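PDB 4YYC: putative trimethylamine methyltransferase from Rhizobium meliloti, which probably acts as a methyltransferase of the trimethylamine methyltransferase family. Local coordinates for residues M408-K419 with Y460-N468; P353-K364 with T386-E397. All coordinates share one frame; numbering follows the deposited sequence.

Contact 1 of 2, residues M408-K419 with Y460-N468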
# COMPACT_ATOMS: atom_id res chain seq x y z
N MSE A 408 13.27 -12.22 2.16
CA MSE A 408 12.39 -12.89 3.15
C MSE A 408 11.26 -12.00 3.61
O MSE A 408 10.12 -12.46 3.76
CB MSE A 408 13.22 -13.37 4.34
CG MSE A 408 14.32 -14.37 3.98
SE MSE A 408 13.61 -15.99 3.14
CE MSE A 408 12.52 -16.57 4.65
N ILE A 409 11.55 -10.73 3.81
CA ILE A 409 10.51 -9.78 4.25
C ILE A 409 9.47 -9.59 3.13
O ILE A 409 8.25 -9.65 3.35
CB ILE A 409 11.12 -8.40 4.61
CG1 ILE A 409 12.05 -8.55 5.83
CG2 ILE A 409 10.02 -7.33 4.82
CD1 ILE A 409 12.95 -7.34 6.03
N ASP A 410 9.96 -9.46 1.91
CA ASP A 410 9.08 -9.23 0.78
C ASP A 410 8.21 -10.46 0.50
O ASP A 410 7.01 -10.33 0.19
CB ASP A 410 9.86 -8.92 -0.51
CG ASP A 410 10.59 -7.60 -0.49
OD1 ASP A 410 10.16 -6.67 0.22
OD2 ASP A 410 11.57 -7.44 -1.32
N GLN A 411 8.79 -11.64 0.53
CA GLN A 411 7.99 -12.84 0.22
C GLN A 411 6.83 -13.05 1.20
O GLN A 411 5.79 -13.63 0.84
CB GLN A 411 8.86 -14.10 0.01
CG GLN A 411 9.57 -14.63 1.21
CD GLN A 411 8.72 -15.44 2.14
OE1 GLN A 411 7.94 -16.28 1.71
NE2 GLN A 411 8.84 -15.18 3.42
N ASP A 412 7.04 -12.62 2.43
CA ASP A 412 5.99 -12.63 3.44
C ASP A 412 4.83 -11.71 3.01
O ASP A 412 3.65 -12.11 3.03
CB ASP A 412 6.61 -12.25 4.78
CG ASP A 412 5.65 -12.25 5.91
OD1 ASP A 412 4.69 -13.07 5.90
OD2 ASP A 412 5.87 -11.44 6.84
N GLN A 413 5.17 -10.52 2.53
CA GLN A 413 4.19 -9.62 1.97
C GLN A 413 3.47 -10.26 0.80
O GLN A 413 2.24 -10.08 0.62
CB GLN A 413 4.80 -8.25 1.61
CG GLN A 413 5.31 -7.49 2.82
CD GLN A 413 4.19 -7.12 3.79
OE1 GLN A 413 3.18 -6.53 3.39
NE2 GLN A 413 4.34 -7.49 5.05
N LEU A 414 4.20 -11.00 -0.03
CA LEU A 414 3.54 -11.65 -1.16
C LEU A 414 2.45 -12.61 -0.69
O LEU A 414 1.43 -12.75 -1.37
CB LEU A 414 4.55 -12.37 -2.07
CG LEU A 414 5.66 -11.51 -2.66
CD1 LEU A 414 6.55 -12.43 -3.48
CD2 LEU A 414 5.13 -10.36 -3.51
N GLY A 415 2.69 -13.34 0.40
CA GLY A 415 1.64 -14.21 0.95
C GLY A 415 0.39 -13.42 1.36
O GLY A 415 -0.74 -13.90 1.16
N MSE A 416 0.60 -12.20 1.86
CA MSE A 416 -0.53 -11.35 2.25
C MSE A 416 -1.27 -10.93 1.01
O MSE A 416 -2.50 -10.94 0.99
CB MSE A 416 -0.05 -10.14 3.03
CG MSE A 416 0.38 -10.64 4.38
SE MSE A 416 0.95 -9.02 5.38
CE MSE A 416 2.26 -10.07 6.48
N MSE A 417 -0.56 -10.60 -0.04
CA MSE A 417 -1.20 -10.20 -1.29
C MSE A 417 -2.00 -11.36 -1.90
O MSE A 417 -3.11 -11.19 -2.39
CB MSE A 417 -0.21 -9.72 -2.35
CG MSE A 417 0.62 -8.52 -1.92
SE MSE A 417 -0.41 -6.89 -1.50
CE MSE A 417 0.76 -6.05 -0.11
N GLN A 418 -1.46 -12.58 -1.81
CA GLN A 418 -2.15 -13.76 -2.29
C GLN A 418 -3.48 -13.95 -1.55
O GLN A 418 -4.50 -14.24 -2.18
CB GLN A 418 -1.23 -14.99 -2.11
CG GLN A 418 -1.86 -16.29 -2.53
CD GLN A 418 -1.12 -17.08 -3.59
OE1 GLN A 418 0.12 -17.04 -3.67
NE2 GLN A 418 -1.86 -17.88 -4.33
N LYS A 419 -3.46 -13.76 -0.26
CA LYS A 419 -4.69 -13.92 0.52
C LYS A 419 -5.68 -12.78 0.23
O LYS A 419 -6.88 -13.03 0.06
CB LYS A 419 -4.34 -14.00 2.00
CG LYS A 419 -5.53 -14.11 2.93
CD LYS A 419 -6.32 -15.42 2.68
CE LYS A 419 -7.51 -15.53 3.63
NZ LYS A 419 -7.05 -15.42 5.04
N TYR A 460 -4.23 -15.05 7.05
CA TYR A 460 -2.79 -15.26 6.77
C TYR A 460 -1.91 -15.02 8.02
O TYR A 460 -2.21 -14.12 8.79
CB TYR A 460 -2.33 -14.34 5.61
CG TYR A 460 -0.83 -14.46 5.30
CD1 TYR A 460 -0.34 -15.49 4.51
CD2 TYR A 460 0.08 -13.57 5.86
CE1 TYR A 460 1.01 -15.62 4.27
CE2 TYR A 460 1.45 -13.70 5.63
CZ TYR A 460 1.91 -14.71 4.83
OH TYR A 460 3.22 -14.83 4.61
N ARG A 461 -0.83 -15.81 8.19
CA ARG A 461 0.07 -15.72 9.37
C ARG A 461 1.53 -15.43 8.94
O ARG A 461 2.19 -16.27 8.38
CB ARG A 461 0.02 -17.03 10.19
N SER A 462 2.02 -14.24 9.26
CA SER A 462 3.43 -13.93 8.97
C SER A 462 4.39 -14.71 9.86
O SER A 462 4.23 -14.68 11.07
CB SER A 462 3.69 -12.45 9.20
OG SER A 462 5.09 -12.14 9.13
N PRO A 463 5.41 -15.36 9.27
CA PRO A 463 6.39 -15.99 10.15
C PRO A 463 7.45 -14.98 10.67
O PRO A 463 8.39 -15.42 11.38
CB PRO A 463 7.06 -17.01 9.24
CG PRO A 463 6.95 -16.42 7.89
CD PRO A 463 5.59 -15.79 7.88
N LEU A 464 7.37 -13.69 10.28
CA LEU A 464 8.38 -12.68 10.57
C LEU A 464 7.91 -11.52 11.43
O LEU A 464 8.75 -10.88 12.09
CB LEU A 464 8.93 -12.11 9.25
CG LEU A 464 9.80 -13.11 8.52
CD1 LEU A 464 10.18 -12.54 7.16
CD2 LEU A 464 11.03 -13.54 9.29
N ALA A 465 6.63 -11.17 11.39
CA ALA A 465 6.11 -10.11 12.25
C ALA A 465 6.25 -10.47 13.71
O ALA A 465 6.00 -11.61 14.10
CB ALA A 465 4.66 -9.83 11.96
N ASP A 466 6.71 -9.53 14.52
CA ASP A 466 6.68 -9.70 15.94
C ASP A 466 5.44 -8.99 16.49
O ASP A 466 5.30 -7.75 16.41
CB ASP A 466 7.95 -9.16 16.60
CG ASP A 466 7.98 -9.44 18.06
OD1 ASP A 466 7.07 -8.98 18.78
OD2 ASP A 466 8.93 -10.16 18.55
N ASN A 467 4.53 -9.79 17.04
CA ASN A 467 3.29 -9.30 17.56
C ASN A 467 3.22 -9.47 19.09
O ASN A 467 2.14 -9.44 19.70
CB ASN A 467 2.15 -10.09 16.90
CG ASN A 467 2.09 -9.85 15.42
OD1 ASN A 467 2.09 -10.80 14.62
ND2 ASN A 467 2.08 -8.61 15.03
N ASN A 468 4.37 -9.64 19.71
CA ASN A 468 4.43 -9.84 21.15
C ASN A 468 4.48 -8.54 21.93
O ASN A 468 4.70 -7.46 21.37
CB ASN A 468 5.64 -10.71 21.47
CG ASN A 468 5.46 -12.12 20.95
OD1 ASN A 468 4.33 -12.64 20.86
ND2 ASN A 468 6.56 -12.75 20.60
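M408, a selenomethionine in this crystal, meets L464 mainly through its backbone: the CD1 methyl of L464 lies 3.4 Å from the M408 carbonyl O and also packs against CA of I409. Q411 NE2 donates to the same carbonyl on a lone pair. One turn on, D412 carries the polar centre of the contact. Its CG stands anti to the backbone N (chi1 -178°), which swings the carboxylate out to the loop, where its two oxygens take different hydroxyls. Y460 OH donates to D412 OD1 over 2.6 Å, on the anti lone pair, with the oxygen close to the plane of the ring. S462 OG donates to D412 OD2 over 2.5 Å, from the syn side and 25° out of the carboxylate plane. S462 OG in turn accepts from the backbone N of L464 and of A465, an ST turn and an ST motif sharing one hydroxyl. At G415 the helix has no side chain, and the Y460 ring lies against bare backbone: M416 N sits 4.0 Å above the ring plane, over its centre. A CB at G415 would collide with CE1 of the ring. K419 slides past Y460, CB to CB 4.1 Å, and its ammonium forms a salt bridge with E335 of the second subunit. A phenylalanine in place of Y460 would probably leave D412 OD1 without its hydroxyl donor and the carboxylate freer to turn. Two hydroxyls should thus hold the carboxylate's rotation and would be expected to stabilise its negative charge, tying a loop without regular structure to the helix.

Contact 2 of 2, residues P353-K364 with T386-E397; sequences PFRTGGSLCGSK and TNFVLHAAGWLE
L360 lays its CD2 methyl over the face of the W395 indole, a CH-pi contact 3.8 Å from the centroid of the six-membered ring and 16° off its normal. The edge of the same indole does polar work: W395 NE1 donates to C361 O over 2.8 Å, on a lone pair and nearly in the ring plane, so that face and edge together fix the ring's tilt. CZ3 of W395 covers one face of the H391 imidazole and CG of L390 the other. R355 crosses H391 and L390 obliquely, its guanidinium turned 60° from the imidazole plane, with CD2 of L390 over one guanidinium face. One oxygen of an unidentified ligand, probably from the crystallisation liquor, hydrogen-bonds both R355 NH2 and H391 NE2. At the start of both segments, N387 (chi1 -64°) turns its amide back so that OD1 accepts from F354 N at 2.9 Å, while F354 O takes the backbone N of both N387 and F388. G358 passes H391 O and L390 O so closely that a CB would clash with both, and S359 OG donates to A392 O at 2.7 Å. Two side-chain nitrogens converging on one ligand oxygen are consistent with a buried site able to take a polar or anionic oxygen.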
# COMPACT_ATOMS: atom_id res chain seq x y z
N PRO A 353 -1.25 -9.59 -21.69
CA PRO A 353 -0.91 -9.66 -20.26
C PRO A 353 0.10 -8.58 -19.85
O PRO A 353 0.92 -8.16 -20.65
CB PRO A 353 -0.31 -11.07 -20.10
CG PRO A 353 -0.72 -11.80 -21.30
CD PRO A 353 -0.82 -10.80 -22.41
N PHE A 354 0.00 -8.12 -18.60
CA PHE A 354 0.66 -6.92 -18.13
C PHE A 354 1.70 -7.27 -17.05
O PHE A 354 1.42 -8.06 -16.15
CB PHE A 354 -0.42 -5.97 -17.57
CG PHE A 354 0.12 -4.71 -17.03
CD1 PHE A 354 0.82 -3.84 -17.83
CD2 PHE A 354 -0.09 -4.38 -15.71
CE1 PHE A 354 1.34 -2.65 -17.33
CE2 PHE A 354 0.42 -3.21 -15.18
CZ PHE A 354 1.12 -2.33 -16.00
N ARG A 355 2.86 -6.63 -17.14
CA ARG A 355 3.93 -6.72 -16.14
C ARG A 355 4.31 -5.31 -15.72
O ARG A 355 4.47 -4.42 -16.53
CB ARG A 355 5.19 -7.40 -16.74
CG ARG A 355 6.46 -7.31 -15.90
CD ARG A 355 7.35 -6.17 -16.33
NE ARG A 355 8.28 -5.76 -15.29
CZ ARG A 355 9.49 -5.24 -15.51
NH1 ARG A 355 10.04 -5.18 -16.71
NH2 ARG A 355 10.18 -4.81 -14.47
N THR A 356 4.42 -5.11 -14.41
CA THR A 356 4.91 -3.86 -13.82
C THR A 356 5.16 -4.13 -12.33
O THR A 356 4.93 -5.21 -11.83
CB THR A 356 3.94 -2.64 -13.95
OG1 THR A 356 4.68 -1.41 -13.74
CG2 THR A 356 2.80 -2.69 -12.96
N GLY A 357 5.68 -3.13 -11.65
CA GLY A 357 5.70 -3.14 -10.19
C GLY A 357 6.66 -4.08 -9.54
O GLY A 357 7.76 -4.35 -10.06
N GLY A 358 6.21 -4.64 -8.44
CA GLY A 358 7.08 -5.43 -7.58
C GLY A 358 7.38 -4.72 -6.27
O GLY A 358 6.69 -3.79 -5.89
N SER A 359 8.29 -5.29 -5.50
CA SER A 359 8.70 -4.74 -4.19
C SER A 359 9.94 -3.87 -4.39
O SER A 359 11.09 -4.27 -4.07
CB SER A 359 8.91 -5.89 -3.19
OG SER A 359 7.69 -6.60 -2.96
N LEU A 360 9.74 -2.71 -5.01
CA LEU A 360 10.86 -1.86 -5.45
C LEU A 360 11.19 -0.77 -4.47
O LEU A 360 10.27 -0.21 -3.85
CB LEU A 360 10.45 -1.18 -6.79
CG LEU A 360 10.08 -2.11 -7.96
CD1 LEU A 360 9.71 -1.31 -9.19
CD2 LEU A 360 11.17 -3.13 -8.24
N CYS A 361 12.45 -0.42 -4.36
CA CYS A 361 12.92 0.63 -3.48
C CYS A 361 14.32 1.10 -3.82
O CYS A 361 15.07 0.45 -4.59
CB CYS A 361 12.89 0.14 -2.03
SG CYS A 361 14.05 -1.22 -1.69
N GLY A 362 14.68 2.24 -3.24
CA GLY A 362 15.98 2.84 -3.43
C GLY A 362 16.85 2.83 -2.18
O GLY A 362 18.00 3.25 -2.22
N SER A 363 16.31 2.40 -1.05
CA SER A 363 17.10 2.34 0.15
C SER A 363 18.26 1.39 0.08
O SER A 363 18.26 0.45 -0.68
CB SER A 363 16.20 1.88 1.31
OG SER A 363 16.84 2.12 2.54
N LYS A 364 19.30 1.67 0.88
CA LYS A 364 20.48 0.81 0.94
C LYS A 364 20.35 -0.34 1.92
O LYS A 364 21.19 -1.25 1.94
CB LYS A 364 21.73 1.65 1.25
CG LYS A 364 22.39 2.29 0.02
CD LYS A 364 21.54 3.14 -0.87
CE LYS A 364 21.05 4.38 -0.20
NZ LYS A 364 20.19 5.17 -1.11
N THR A 386 -1.90 -6.75 -11.96
CA THR A 386 -0.69 -7.07 -12.72
C THR A 386 -0.63 -8.59 -12.92
O THR A 386 -0.76 -9.36 -11.98
CB THR A 386 0.56 -6.53 -12.00
OG1 THR A 386 0.40 -5.14 -11.77
CG2 THR A 386 1.83 -6.74 -12.80
N ASN A 387 -0.31 -9.04 -14.14
CA ASN A 387 -0.26 -10.46 -14.44
C ASN A 387 1.08 -11.09 -14.12
O ASN A 387 1.13 -12.21 -13.65
CB ASN A 387 -0.58 -10.71 -15.93
CG ASN A 387 -1.99 -10.31 -16.30
OD1 ASN A 387 -2.18 -9.48 -17.18
ND2 ASN A 387 -2.97 -10.90 -15.65
N PHE A 388 2.18 -10.39 -14.36
CA PHE A 388 3.51 -10.92 -14.14
C PHE A 388 4.30 -9.88 -13.39
O PHE A 388 4.40 -8.75 -13.85
CB PHE A 388 4.18 -11.30 -15.45
CG PHE A 388 5.58 -11.74 -15.28
CD1 PHE A 388 5.87 -12.82 -14.46
CD2 PHE A 388 6.64 -11.09 -15.93
CE1 PHE A 388 7.16 -13.24 -14.28
CE2 PHE A 388 7.96 -11.49 -15.72
CZ PHE A 388 8.21 -12.57 -14.89
N VAL A 389 4.79 -10.26 -12.23
CA VAL A 389 5.49 -9.35 -11.37
C VAL A 389 6.94 -9.78 -11.25
O VAL A 389 7.33 -10.61 -10.39
CB VAL A 389 4.83 -9.28 -9.98
CG1 VAL A 389 5.47 -8.18 -9.15
CG2 VAL A 389 3.33 -9.09 -10.06
N LEU A 390 7.78 -9.16 -12.07
CA LEU A 390 9.21 -9.24 -11.87
C LEU A 390 9.58 -8.43 -10.65
O LEU A 390 8.91 -7.45 -10.31
CB LEU A 390 9.91 -8.69 -13.11
CG LEU A 390 11.39 -9.09 -13.27
CD1 LEU A 390 11.56 -10.59 -13.28
CD2 LEU A 390 11.90 -8.41 -14.55
N HIS A 391 10.63 -8.83 -9.93
CA HIS A 391 11.12 -8.09 -8.77
C HIS A 391 10.12 -8.10 -7.61
O HIS A 391 10.04 -7.16 -6.82
CB HIS A 391 11.51 -6.64 -9.03
CG HIS A 391 12.23 -6.40 -10.32
ND1 HIS A 391 13.48 -6.89 -10.61
CD2 HIS A 391 11.89 -5.62 -11.37
CE1 HIS A 391 13.87 -6.46 -11.78
NE2 HIS A 391 12.93 -5.67 -12.27
N ALA A 392 9.35 -9.17 -7.49
CA ALA A 392 8.40 -9.24 -6.38
C ALA A 392 9.04 -9.35 -5.01
O ALA A 392 8.42 -8.97 -4.01
CB ALA A 392 7.43 -10.40 -6.61
N ALA A 393 10.26 -9.86 -4.94
CA ALA A 393 11.02 -9.96 -3.68
C ALA A 393 12.49 -9.90 -3.89
O ALA A 393 13.01 -10.51 -4.86
CB ALA A 393 10.69 -11.21 -2.92
N GLY A 394 13.17 -9.23 -3.00
CA GLY A 394 14.63 -9.23 -2.97
C GLY A 394 15.37 -7.99 -3.44
O GLY A 394 16.58 -7.86 -3.16
N TRP A 395 14.71 -7.09 -4.18
CA TRP A 395 15.35 -5.88 -4.69
C TRP A 395 15.68 -4.88 -3.59
O TRP A 395 14.81 -4.51 -2.78
CB TRP A 395 14.38 -5.24 -5.68
CG TRP A 395 14.64 -3.90 -6.24
CD1 TRP A 395 14.70 -2.70 -5.57
CD2 TRP A 395 14.77 -3.57 -7.63
NE1 TRP A 395 14.80 -1.65 -6.48
CE2 TRP A 395 14.86 -2.16 -7.73
CE3 TRP A 395 14.84 -4.34 -8.81
CZ2 TRP A 395 15.01 -1.53 -8.95
CZ3 TRP A 395 14.97 -3.69 -9.98
CH2 TRP A 395 15.08 -2.32 -10.05
N LEU A 396 16.90 -4.36 -3.64
CA LEU A 396 17.31 -3.29 -2.77
C LEU A 396 18.22 -2.37 -3.58
O LEU A 396 18.75 -2.74 -4.65
CB LEU A 396 18.05 -3.93 -1.55
CG LEU A 396 18.23 -3.11 -0.30
CD1 LEU A 396 16.90 -2.66 0.29
CD2 LEU A 396 18.97 -3.95 0.73
N GLU A 397 18.41 -1.16 -3.09
CA GLU A 397 19.40 -0.25 -3.58
C GLU A 397 19.17 0.04 -5.06
O GLU A 397 20.09 0.03 -5.87
CB GLU A 397 20.84 -0.76 -3.27
CG GLU A 397 21.85 0.34 -3.29
CD GLU A 397 23.26 -0.18 -3.20
OE1 GLU A 397 23.62 -0.83 -2.17
OE2 GLU A 397 24.01 -0.02 -4.17
O HOH W 1 7.44 -6.33 -12.47
O HOH W 2 11.82 -6.97 -4.63
O HOH W 3 23.37 -1.87 0.33

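In the fold
Contact 2 closes before contact 1 opens along the chain, and their centres lie about 17 Å apart, contact 2 nearer the middle of the subunit. Strand 354-355 extends the parallel run 208-209, 240-245, 269-277 and 313-322, consistent with the barrel of this family, whereas 395-396 leads through strand 401-403 into helix 404-420, which carries one side of contact 1. That helix bridges the two: D410, on the flank turned from the 460-468 loop, probably hydrogen-bonds G394 N and packs on A393 and S359. Across the dimer, K364 of one chain forms a salt bridge with D466 of the second subunit, coupling contact 2 of one chain to the contact 1 loop of the other.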